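Local atomic coordinates of amidase, hydantoinase/carbamoylase family (Paraburkholderia phymatum, PDB entry 6C0D), a protein that probably hydrolyses N-carbamoyl-L-amino acids, as a zinc-binding, homodimeric member of the peptidase M20 family. Residues E221-F226 / E325-E330; G228-A233 / F281-G286. One frame throughout, in Å; residues are numbered along the deposited sequence. Where two conformers were deposited one is given.

Contact 1 (E221-F226 / E325-E330); sequences EFQLRF and ELIACE
Phe222 and Leu326 meet on the helix-covered face of two antiparallel strands, and this is the tightly packed side. CD1 of the Leu326 side chain lies 3.7 Å from CD1 of the Phe222 ring, and the same ring carbon, Phe222 CD1, comes within 3.6 Å of Ala328 CA, which approaches the ring obliquely. In the conformer described, Leu224 holds CG anti to its N (chi1 -176°), which brings its CD1 within 3.5 Å of Glu325 O. Helix 299-317 closes this face through Glu306, Leu309 and Val313.

Between the faces runs a regular ladder. Gln223 pairs with Ile327 in both directions, Ile327 N reaching Gln223 O at 2.8 Å, and Arg225 pairs likewise with Glu325. Strand 221-226 bonds on its other side to strand 283-296, so segment 325-330 extends a sheet with helices packed against it, the build of the lid or dimerisation domain in M20 enzymes. Past Ala328, Cys329 N bonds Glu221 O at 3.1 Å, from 37° above the carbonyl plane, and a water links Glu221 N to Cys329 O. Phe281 of the second subunit packs on Glu221 and Cys329.

The face bearing Gln223, Ile327, Glu325 and the exposed Arg225 is the solvent side. Its one close side-chain contact puts Ile327 CD1 over the centre of a guanidinium face, 3.3 Å from Arg225 CZ. Looseness shows in the salt bridge: Arg225 and Glu325 run side by side, yet their planes are 77° apart and NH1 to OE1 is long, 3.7 Å; Arg323 provides Glu325 OE2 with a second cationic partner.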
ATOM      1  N   GLU A 221     -15.721   0.901 -11.236  1.00 18.32           N
ATOM      2  CA  GLU A 221     -14.702   0.962 -10.191  1.00 19.88           C
ATOM      3  C   GLU A 221     -15.252   0.327  -8.925  1.00 22.88           C
ATOM      4  O   GLU A 221     -16.427   0.501  -8.601  1.00 21.14           O
ATOM      5  CB  GLU A 221     -14.279   2.409  -9.927  1.00 24.15           C
ATOM      6  CG  GLU A 221     -13.451   2.964 -11.100  1.00 25.14           C
ATOM      7  CD  GLU A 221     -13.090   4.421 -10.944  1.00 33.77           C
ATOM      8  OE1 GLU A 221     -13.808   5.150 -10.230  1.00 39.22           O
ATOM      9  OE2 GLU A 221     -12.084   4.836 -11.537  1.00 30.48           O
ATOM     10  N   PHE A 222     -14.395  -0.416  -8.220  1.00 18.24           N
ATOM     11  CA  PHE A 222     -14.779  -1.076  -6.983  1.00 20.29           C
ATOM     12  C   PHE A 222     -13.623  -1.020  -6.000  1.00 22.03           C
ATOM     13  O   PHE A 222     -12.452  -0.991  -6.397  1.00 19.07           O
ATOM     14  CB  PHE A 222     -15.129  -2.550  -7.198  1.00 19.50           C
ATOM     15  CG  PHE A 222     -16.376  -2.768  -8.008  1.00 19.50           C
ATOM     16  CD1 PHE A 222     -17.605  -2.903  -7.380  1.00 22.20           C
ATOM     17  CD2 PHE A 222     -16.309  -2.880  -9.388  1.00 22.69           C
ATOM     18  CE1 PHE A 222     -18.756  -3.114  -8.117  1.00 28.22           C
ATOM     19  CE2 PHE A 222     -17.472  -3.075 -10.141  1.00 23.16           C
ATOM     20  CZ  PHE A 222     -18.690  -3.206  -9.496  1.00 25.89           C
ATOM     21  N   GLN A 223     -13.967  -1.023  -4.718  1.00 19.61           N
ATOM     22  CA  GLN A 223     -13.029  -1.424  -3.683  1.00 20.16           C
ATOM     23  C   GLN A 223     -13.387  -2.833  -3.256  1.00 23.20           C
ATOM     24  O   GLN A 223     -14.566  -3.184  -3.135  1.00 23.11           O
ATOM     25  CB  GLN A 223     -13.089  -0.517  -2.456  1.00 30.43           C
ATOM     26  CG  GLN A 223     -12.517   0.860  -2.615  1.00 41.70           C
ATOM     27  CD  GLN A 223     -12.449   1.575  -1.283  1.00 57.01           C
ATOM     28  OE1 GLN A 223     -12.613   0.955  -0.229  1.00 65.04           O
ATOM     29  NE2 GLN A 223     -12.212   2.878  -1.317  1.00 62.04           N
ATOM     30  N   LEU A 224     -12.377  -3.642  -3.025  1.00 19.00           N
ATOM     31  CA  LEU A 224     -12.580  -4.986  -2.514  0.55 19.63           C
ATOM     32  C   LEU A 224     -11.790  -5.108  -1.223  1.00 20.42           C
ATOM     33  O   LEU A 224     -10.556  -4.980  -1.232  1.00 21.09           O
ATOM     34  CB  LEU A 224     -12.140  -6.018  -3.543  0.55 21.91           C
ATOM     35  CG  LEU A 224     -12.395  -7.468  -3.175  0.55 25.12           C
ATOM     36  CD1 LEU A 224     -13.885  -7.743  -2.975  0.55 34.22           C
ATOM     37  CD2 LEU A 224     -11.856  -8.272  -4.299  0.55 24.69           C
ATOM     38  N   ARG A 225     -12.503  -5.315  -0.117  1.00 21.78           N
ATOM     39  CA  ARG A 225     -11.918  -5.411   1.215  0.53 22.33           C
ATOM     40  C   ARG A 225     -11.842  -6.864   1.648  1.00 25.04           C
ATOM     41  O   ARG A 225     -12.745  -7.652   1.352  1.00 21.25           O
ATOM     42  CB  ARG A 225     -12.749  -4.641   2.245  0.53 24.37           C
ATOM     43  CG  ARG A 225     -12.775  -3.136   2.077  0.53 33.47           C
ATOM     44  CD  ARG A 225     -13.622  -2.500   3.187  0.53 40.75           C
ATOM     45  NE  ARG A 225     -13.713  -1.047   3.047  0.53 49.27           N
ATOM     46  CZ  ARG A 225     -14.686  -0.304   3.567  0.53 48.47           C
ATOM     47  NH1 ARG A 225     -15.665  -0.877   4.250  0.53 46.32           N
ATOM     48  NH2 ARG A 225     -14.689   1.012   3.385  0.53 51.12           N
ATOM     49  N   PHE A 226     -10.781  -7.200   2.380  1.00 19.36           N
ATOM     50  CA  PHE A 226     -10.565  -8.533   2.922  1.00 18.24           C
ATOM     51  C   PHE A 226     -10.393  -8.397   4.421  1.00 22.04           C
ATOM     52  O   PHE A 226      -9.598  -7.571   4.880  1.00 21.03           O
ATOM     53  CB  PHE A 226      -9.342  -9.190   2.275  1.00 17.30           C
ATOM     54  CG  PHE A 226      -9.540  -9.419   0.816  1.00 20.95           C
ATOM     55  CD1 PHE A 226      -9.297  -8.398  -0.097  1.00 20.79           C
ATOM     56  CD2 PHE A 226     -10.057 -10.622   0.362  1.00 21.81           C
ATOM     57  CE1 PHE A 226      -9.521  -8.582  -1.462  1.00 19.05           C
ATOM     58  CE2 PHE A 226     -10.289 -10.821  -1.006  1.00 21.00           C
ATOM     59  CZ  PHE A 226     -10.021  -9.793  -1.915  1.00 18.53           C
ATOM     60  N   GLU A 325     -15.392  -8.392   0.742  1.00 21.53           N
ATOM     61  CA  GLU A 325     -16.481  -7.424   0.778  1.00 20.92           C
ATOM     62  C   GLU A 325     -16.325  -6.464  -0.391  1.00 29.17           C
ATOM     63  O   GLU A 325     -15.315  -5.761  -0.485  1.00 23.64           O
ATOM     64  CB  GLU A 325     -16.482  -6.667   2.101  1.00 25.86           C
ATOM     65  CG  GLU A 325     -17.572  -5.631   2.217  1.00 43.19           C
ATOM     66  CD  GLU A 325     -17.441  -4.834   3.497  1.00 67.53           C
ATOM     67  OE1 GLU A 325     -17.916  -3.677   3.529  1.00 77.45           O
ATOM     68  OE2 GLU A 325     -16.849  -5.371   4.463  1.00 59.28           O
ATOM     69  N   LEU A 326     -17.317  -6.429  -1.277  1.00 24.11           N
ATOM     70  CA  LEU A 326     -17.238  -5.640  -2.503  1.00 21.48           C
ATOM     71  C   LEU A 326     -18.004  -4.338  -2.323  1.00 24.94           C
ATOM     72  O   LEU A 326     -19.164  -4.355  -1.891  1.00 25.90           O
ATOM     73  CB  LEU A 326     -17.816  -6.433  -3.675  1.00 23.66           C
ATOM     74  CG  LEU A 326     -17.738  -5.822  -5.071  1.00 24.81           C
ATOM     75  CD1 LEU A 326     -16.314  -5.795  -5.558  1.00 22.55           C
ATOM     76  CD2 LEU A 326     -18.625  -6.619  -6.014  1.00 28.59           C
ATOM     77  N   ILE A 327     -17.372  -3.218  -2.677  1.00 23.68           N
ATOM     78  CA  ILE A 327     -17.980  -1.897  -2.527  1.00 27.53           C
ATOM     79  C   ILE A 327     -17.953  -1.191  -3.873  1.00 29.52           C
ATOM     80  O   ILE A 327     -16.875  -0.929  -4.419  1.00 23.55           O
ATOM     81  CB  ILE A 327     -17.259  -1.049  -1.468  1.00 30.94           C
ATOM     82  CG1 ILE A 327     -17.217  -1.815  -0.143  1.00 36.60           C
ATOM     83  CG2 ILE A 327     -17.968   0.277  -1.294  1.00 33.15           C
ATOM     84  CD1 ILE A 327     -16.127  -1.364   0.756  1.00 45.99           C
ATOM     85  N   ALA A 328     -19.127  -0.879  -4.407  1.00 28.89           N
ATOM     86  CA  ALA A 328     -19.177  -0.141  -5.666  1.00 30.19           C
ATOM     87  C   ALA A 328     -18.801   1.316  -5.423  1.00 33.25           C
ATOM     88  O   ALA A 328     -19.181   1.909  -4.413  1.00 37.57           O
ATOM     89  CB  ALA A 328     -20.578  -0.222  -6.286  1.00 31.23           C
ATOM     90  N   CYS A 329     -18.022   1.884  -6.333  1.00 28.35           N
ATOM     91  CA  CYS A 329     -17.688   3.299  -6.267  1.00 29.05           C
ATOM     92  C   CYS A 329     -18.656   4.108  -7.110  1.00 35.44           C
ATOM     93  O   CYS A 329     -19.134   3.649  -8.151  1.00 33.92           O
ATOM     94  CB  CYS A 329     -16.266   3.551  -6.761  1.00 30.39           C
ATOM     95  SG  CYS A 329     -15.070   2.672  -5.791  1.00 35.91           S
ATOM     96  N   GLU A 330     -18.940   5.324  -6.653  1.00 35.94           N
ATOM     97  CA  GLU A 330     -19.804   6.202  -7.428  1.00 38.28           C
ATOM     98  C   GLU A 330     -19.143   6.528  -8.764  1.00 38.74           C
ATOM     99  O   GLU A 330     -17.916   6.489  -8.902  1.00 33.61           O
ATOM    100  CB  GLU A 330     -20.103   7.482  -6.645  1.00 41.94           C
TER
HETATM  101  O   HOH W   1     -18.142   2.500 -10.750  1.00 24.65           O

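Contact 2 (G228-A233 / F281-G286); sequences GQRNHA and FSVVPG
Arg230 crosses Val283 at an angle, beside the Asn231-Val284 pair. Its CB is 4.1 Å from Val284 O, and CG comes closer to the opposite side chain, 3.7 Å from Val283 CG1, which CD also touches. A bend at chi3 (-135°) then turns the chain toward a water lying in the guanidinium plane, 2.6 Å from Arg230 NE; the same water is weakly bonded by Gly286 N. At the tip, NH1 forms a salt bridge with Asp277.

The backbone pairing is short and uneven. Val284 N bonds Asn231 O at 2.8 Å, but the return bond from Asn231 N to Val284 O is weak at 3.4 Å. Ala233 N reaches Ser282 O from 54° above the carbonyl plane, and at the other end Gly228 N bonds Gly286 O at 2.7 Å. Gly286, having no side chain, lets its CA come within 3.4 Å of Arg230 N.

This short ladder lies at the subunit interface, consistent with the dimerisation domain of M20 enzymes: Thr270 of the second subunit packs on Ala233, and its Gln293 bonds Ser282 OG. Within the chain, strand 231-232 pairs with the start of strand 283-296, while Pro285 bonds through its backbone to Ala244, the first residue of helix 244-262.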
ATOM      1  N   GLY A 228      -9.514 -10.397   7.731  1.00 19.06           N
ATOM      2  CA  GLY A 228      -8.969 -11.575   8.354  1.00 18.83           C
ATOM      3  C   GLY A 228      -8.646 -11.302   9.812  1.00 26.38           C
ATOM      4  O   GLY A 228      -9.477 -10.745  10.534  1.00 23.84           O
ATOM      5  N   GLN A 229      -7.447 -11.681  10.253  1.00 21.20           N
ATOM      6  CA  GLN A 229      -7.070 -11.538  11.650  1.00 23.41           C
ATOM      7  C   GLN A 229      -5.596 -11.160  11.740  1.00 21.54           C
ATOM      8  O   GLN A 229      -4.757 -11.808  11.117  1.00 22.55           O
ATOM      9  CB  GLN A 229      -7.337 -12.842  12.395  1.00 30.64           C
ATOM     10  CG  GLN A 229      -6.964 -12.857  13.841  1.00 39.10           C
ATOM     11  CD  GLN A 229      -7.291 -14.195  14.453  1.00 47.41           C
ATOM     12  OE1 GLN A 229      -8.445 -14.471  14.766  1.00 51.59           O
ATOM     13  NE2 GLN A 229      -6.284 -15.053  14.583  1.00 56.07           N
ATOM     14  N   ARG A 230      -5.299 -10.102  12.490  1.00 20.36           N
ATOM     15  CA  ARG A 230      -3.916  -9.734  12.768  1.00 24.96           C
ATOM     16  C   ARG A 230      -3.261 -10.817  13.612  1.00 24.69           C
ATOM     17  O   ARG A 230      -3.903 -11.398  14.489  1.00 22.27           O
ATOM     18  CB  ARG A 230      -3.870  -8.409  13.531  1.00 31.54           C
ATOM     19  CG  ARG A 230      -3.306  -7.242  12.793  1.00 45.82           C
ATOM     20  CD  ARG A 230      -3.299  -5.999  13.678  1.00 37.55           C
ATOM     21  NE  ARG A 230      -3.795  -4.834  12.949  1.00 41.30           N
ATOM     22  CZ  ARG A 230      -3.609  -3.581  13.339  1.00 39.36           C
ATOM     23  NH1 ARG A 230      -4.081  -2.579  12.609  1.00 37.12           N
ATOM     24  NH2 ARG A 230      -2.935  -3.333  14.456  1.00 46.88           N
ATOM     25  N   ASN A 231      -1.971 -11.065  13.379  1.00 21.92           N
ATOM     26  CA  ASN A 231      -1.234 -12.044  14.177  1.00 20.42           C
ATOM     27  C   ASN A 231       0.251 -11.710  14.123  1.00 21.97           C
ATOM     28  O   ASN A 231       0.728 -11.033  13.211  1.00 19.74           O
ATOM     29  CB  ASN A 231      -1.430 -13.485  13.681  1.00 20.34           C
ATOM     30  CG  ASN A 231      -2.646 -14.179  14.268  1.00 27.78           C
ATOM     31  OD1 ASN A 231      -3.543 -14.594  13.527  1.00 29.80           O
ATOM     32  ND2 ASN A 231      -2.652 -14.379  15.594  1.00 26.44           N
ATOM     33  N   HIS A 232       0.974 -12.200  15.121  1.00 20.66           N
ATOM     34  CA  HIS A 232       2.425 -12.060  15.140  1.00 20.34           C
ATOM     35  C   HIS A 232       3.017 -12.937  14.039  1.00 18.52           C
ATOM     36  O   HIS A 232       2.745 -14.141  13.990  1.00 20.46           O
ATOM     37  CB  HIS A 232       2.930 -12.464  16.524  1.00 21.30           C
ATOM     38  CG  HIS A 232       4.391 -12.210  16.747  1.00 27.62           C
ATOM     39  ND1 HIS A 232       5.375 -12.800  15.983  1.00 27.44           N
ATOM     40  CD2 HIS A 232       5.036 -11.464  17.678  1.00 32.96           C
ATOM     41  CE1 HIS A 232       6.563 -12.404  16.412  1.00 31.66           C
ATOM     42  NE2 HIS A 232       6.386 -11.591  17.440  1.00 31.77           N
ATOM     43  N   ALA A 233       3.811 -12.337  13.144  1.00 20.62           N
ATOM     44  CA  ALA A 233       4.292 -13.060  11.969  1.00 18.30           C
ATOM     45  C   ALA A 233       5.342 -14.119  12.291  1.00 21.79           C
ATOM     46  O   ALA A 233       5.669 -14.922  11.408  1.00 20.72           O
ATOM     47  CB  ALA A 233       4.876 -12.085  10.947  1.00 20.01           C
ATOM     48  N   PHE A 281       6.497  -5.461   8.819  1.00 25.95           N
ATOM     49  CA  PHE A 281       7.202  -6.720   8.557  1.00 24.29           C
ATOM     50  C   PHE A 281       6.706  -7.867   9.425  1.00 23.19           C
ATOM     51  O   PHE A 281       6.602  -9.003   8.954  1.00 23.39           O
ATOM     52  CB  PHE A 281       8.708  -6.561   8.814  1.00 23.91           C
ATOM     53  CG  PHE A 281       9.535  -6.219   7.590  1.00 36.16           C
ATOM     54  CD1 PHE A 281       9.715  -7.141   6.562  1.00 27.17           C
ATOM     55  CD2 PHE A 281      10.176  -4.996   7.500  1.00 44.35           C
ATOM     56  CE1 PHE A 281      10.495  -6.843   5.467  1.00 33.33           C
ATOM     57  CE2 PHE A 281      10.952  -4.691   6.389  1.00 48.17           C
ATOM     58  CZ  PHE A 281      11.104  -5.622   5.371  1.00 37.90           C
ATOM     59  N   SER A 282       6.478  -7.619  10.719  1.00 22.39           N
ATOM     60  CA  SER A 282       6.269  -8.710  11.666  1.00 21.64           C
ATOM     61  C   SER A 282       4.809  -8.906  12.070  1.00 21.52           C
ATOM     62  O   SER A 282       4.541  -9.548  13.092  1.00 21.88           O
ATOM     63  CB  SER A 282       7.129  -8.495  12.911  1.00 25.31           C
ATOM     64  OG  SER A 282       8.506  -8.562  12.572  1.00 25.96           O
ATOM     65  N   VAL A 283       3.865  -8.386  11.291  1.00 20.93           N
ATOM     66  CA  VAL A 283       2.442  -8.558  11.582  1.00 19.34           C
ATOM     67  C   VAL A 283       1.738  -9.144  10.360  1.00 18.51           C
ATOM     68  O   VAL A 283       1.728  -8.528   9.287  1.00 21.78           O
ATOM     69  CB  VAL A 283       1.786  -7.228  11.991  1.00 25.11           C
ATOM     70  CG1 VAL A 283       0.324  -7.460  12.363  1.00 20.72           C
ATOM     71  CG2 VAL A 283       2.571  -6.579  13.151  1.00 25.87           C
ATOM     72  N   VAL A 284       1.149 -10.326  10.525  1.00 20.42           N
ATOM     73  CA  VAL A 284       0.226 -10.885   9.539  1.00 17.38           C
ATOM     74  C   VAL A 284      -0.915  -9.884   9.363  1.00 17.53           C
ATOM     75  O   VAL A 284      -1.569  -9.539  10.356  1.00 20.13           O
ATOM     76  CB  VAL A 284      -0.309 -12.252  10.005  1.00 17.71           C
ATOM     77  CG1 VAL A 284      -1.243 -12.847   8.948  1.00 20.78           C
ATOM     78  CG2 VAL A 284       0.852 -13.200  10.368  1.00 20.19           C
ATOM     79  N   PRO A 285      -1.165  -9.377   8.150  1.00 18.62           N
ATOM     80  CA  PRO A 285      -2.205  -8.346   7.963  1.00 17.83           C
ATOM     81  C   PRO A 285      -3.587  -8.875   8.313  1.00 20.15           C
ATOM     82  O   PRO A 285      -4.013  -9.911   7.804  1.00 18.86           O
ATOM     83  CB  PRO A 285      -2.116  -8.008   6.465  1.00 20.57           C
ATOM     84  CG  PRO A 285      -0.786  -8.527   5.996  1.00 21.61           C
ATOM     85  CD  PRO A 285      -0.429  -9.683   6.911  1.00 16.92           C
ATOM     86  N   GLY A 286      -4.307  -8.127   9.148  1.00 18.66           N
ATOM     87  CA  GLY A 286      -5.671  -8.493   9.496  1.00 21.71           C
ATOM     88  C   GLY A 286      -6.728  -7.922   8.565  1.00 23.68           C
ATOM     89  O   GLY A 286      -7.884  -8.370   8.565  1.00 22.66           O
TER
HETATM   90  O   HOH W   2      -5.249  -5.527  10.865  1.00 36.48           O

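From the N terminus, the chain builds the helices and strands up to helix 202-206 before it enters strand 210-227, whose 221-226 part opens contact 1. After one intervening residue it enters 228-233, the opening side of contact 2. It passes helix 244-262 and strand 268-277 before 281-286 closes contact 2 across 47 intervening residues. The rest of strand 283-296 and helix 299-317 follow, and 325-330 closes contact 1 across 98. The smaller loop is therefore nested in the larger one, without crossing. The centres of the two contacts are about 22 Å apart; contact 1 joins strand 210-227 to 323-328, and contact 2 joins 231-232 to 283-296. Strands 210-227 and 283-296 are themselves neighbours, and both contacts touch the second subunit.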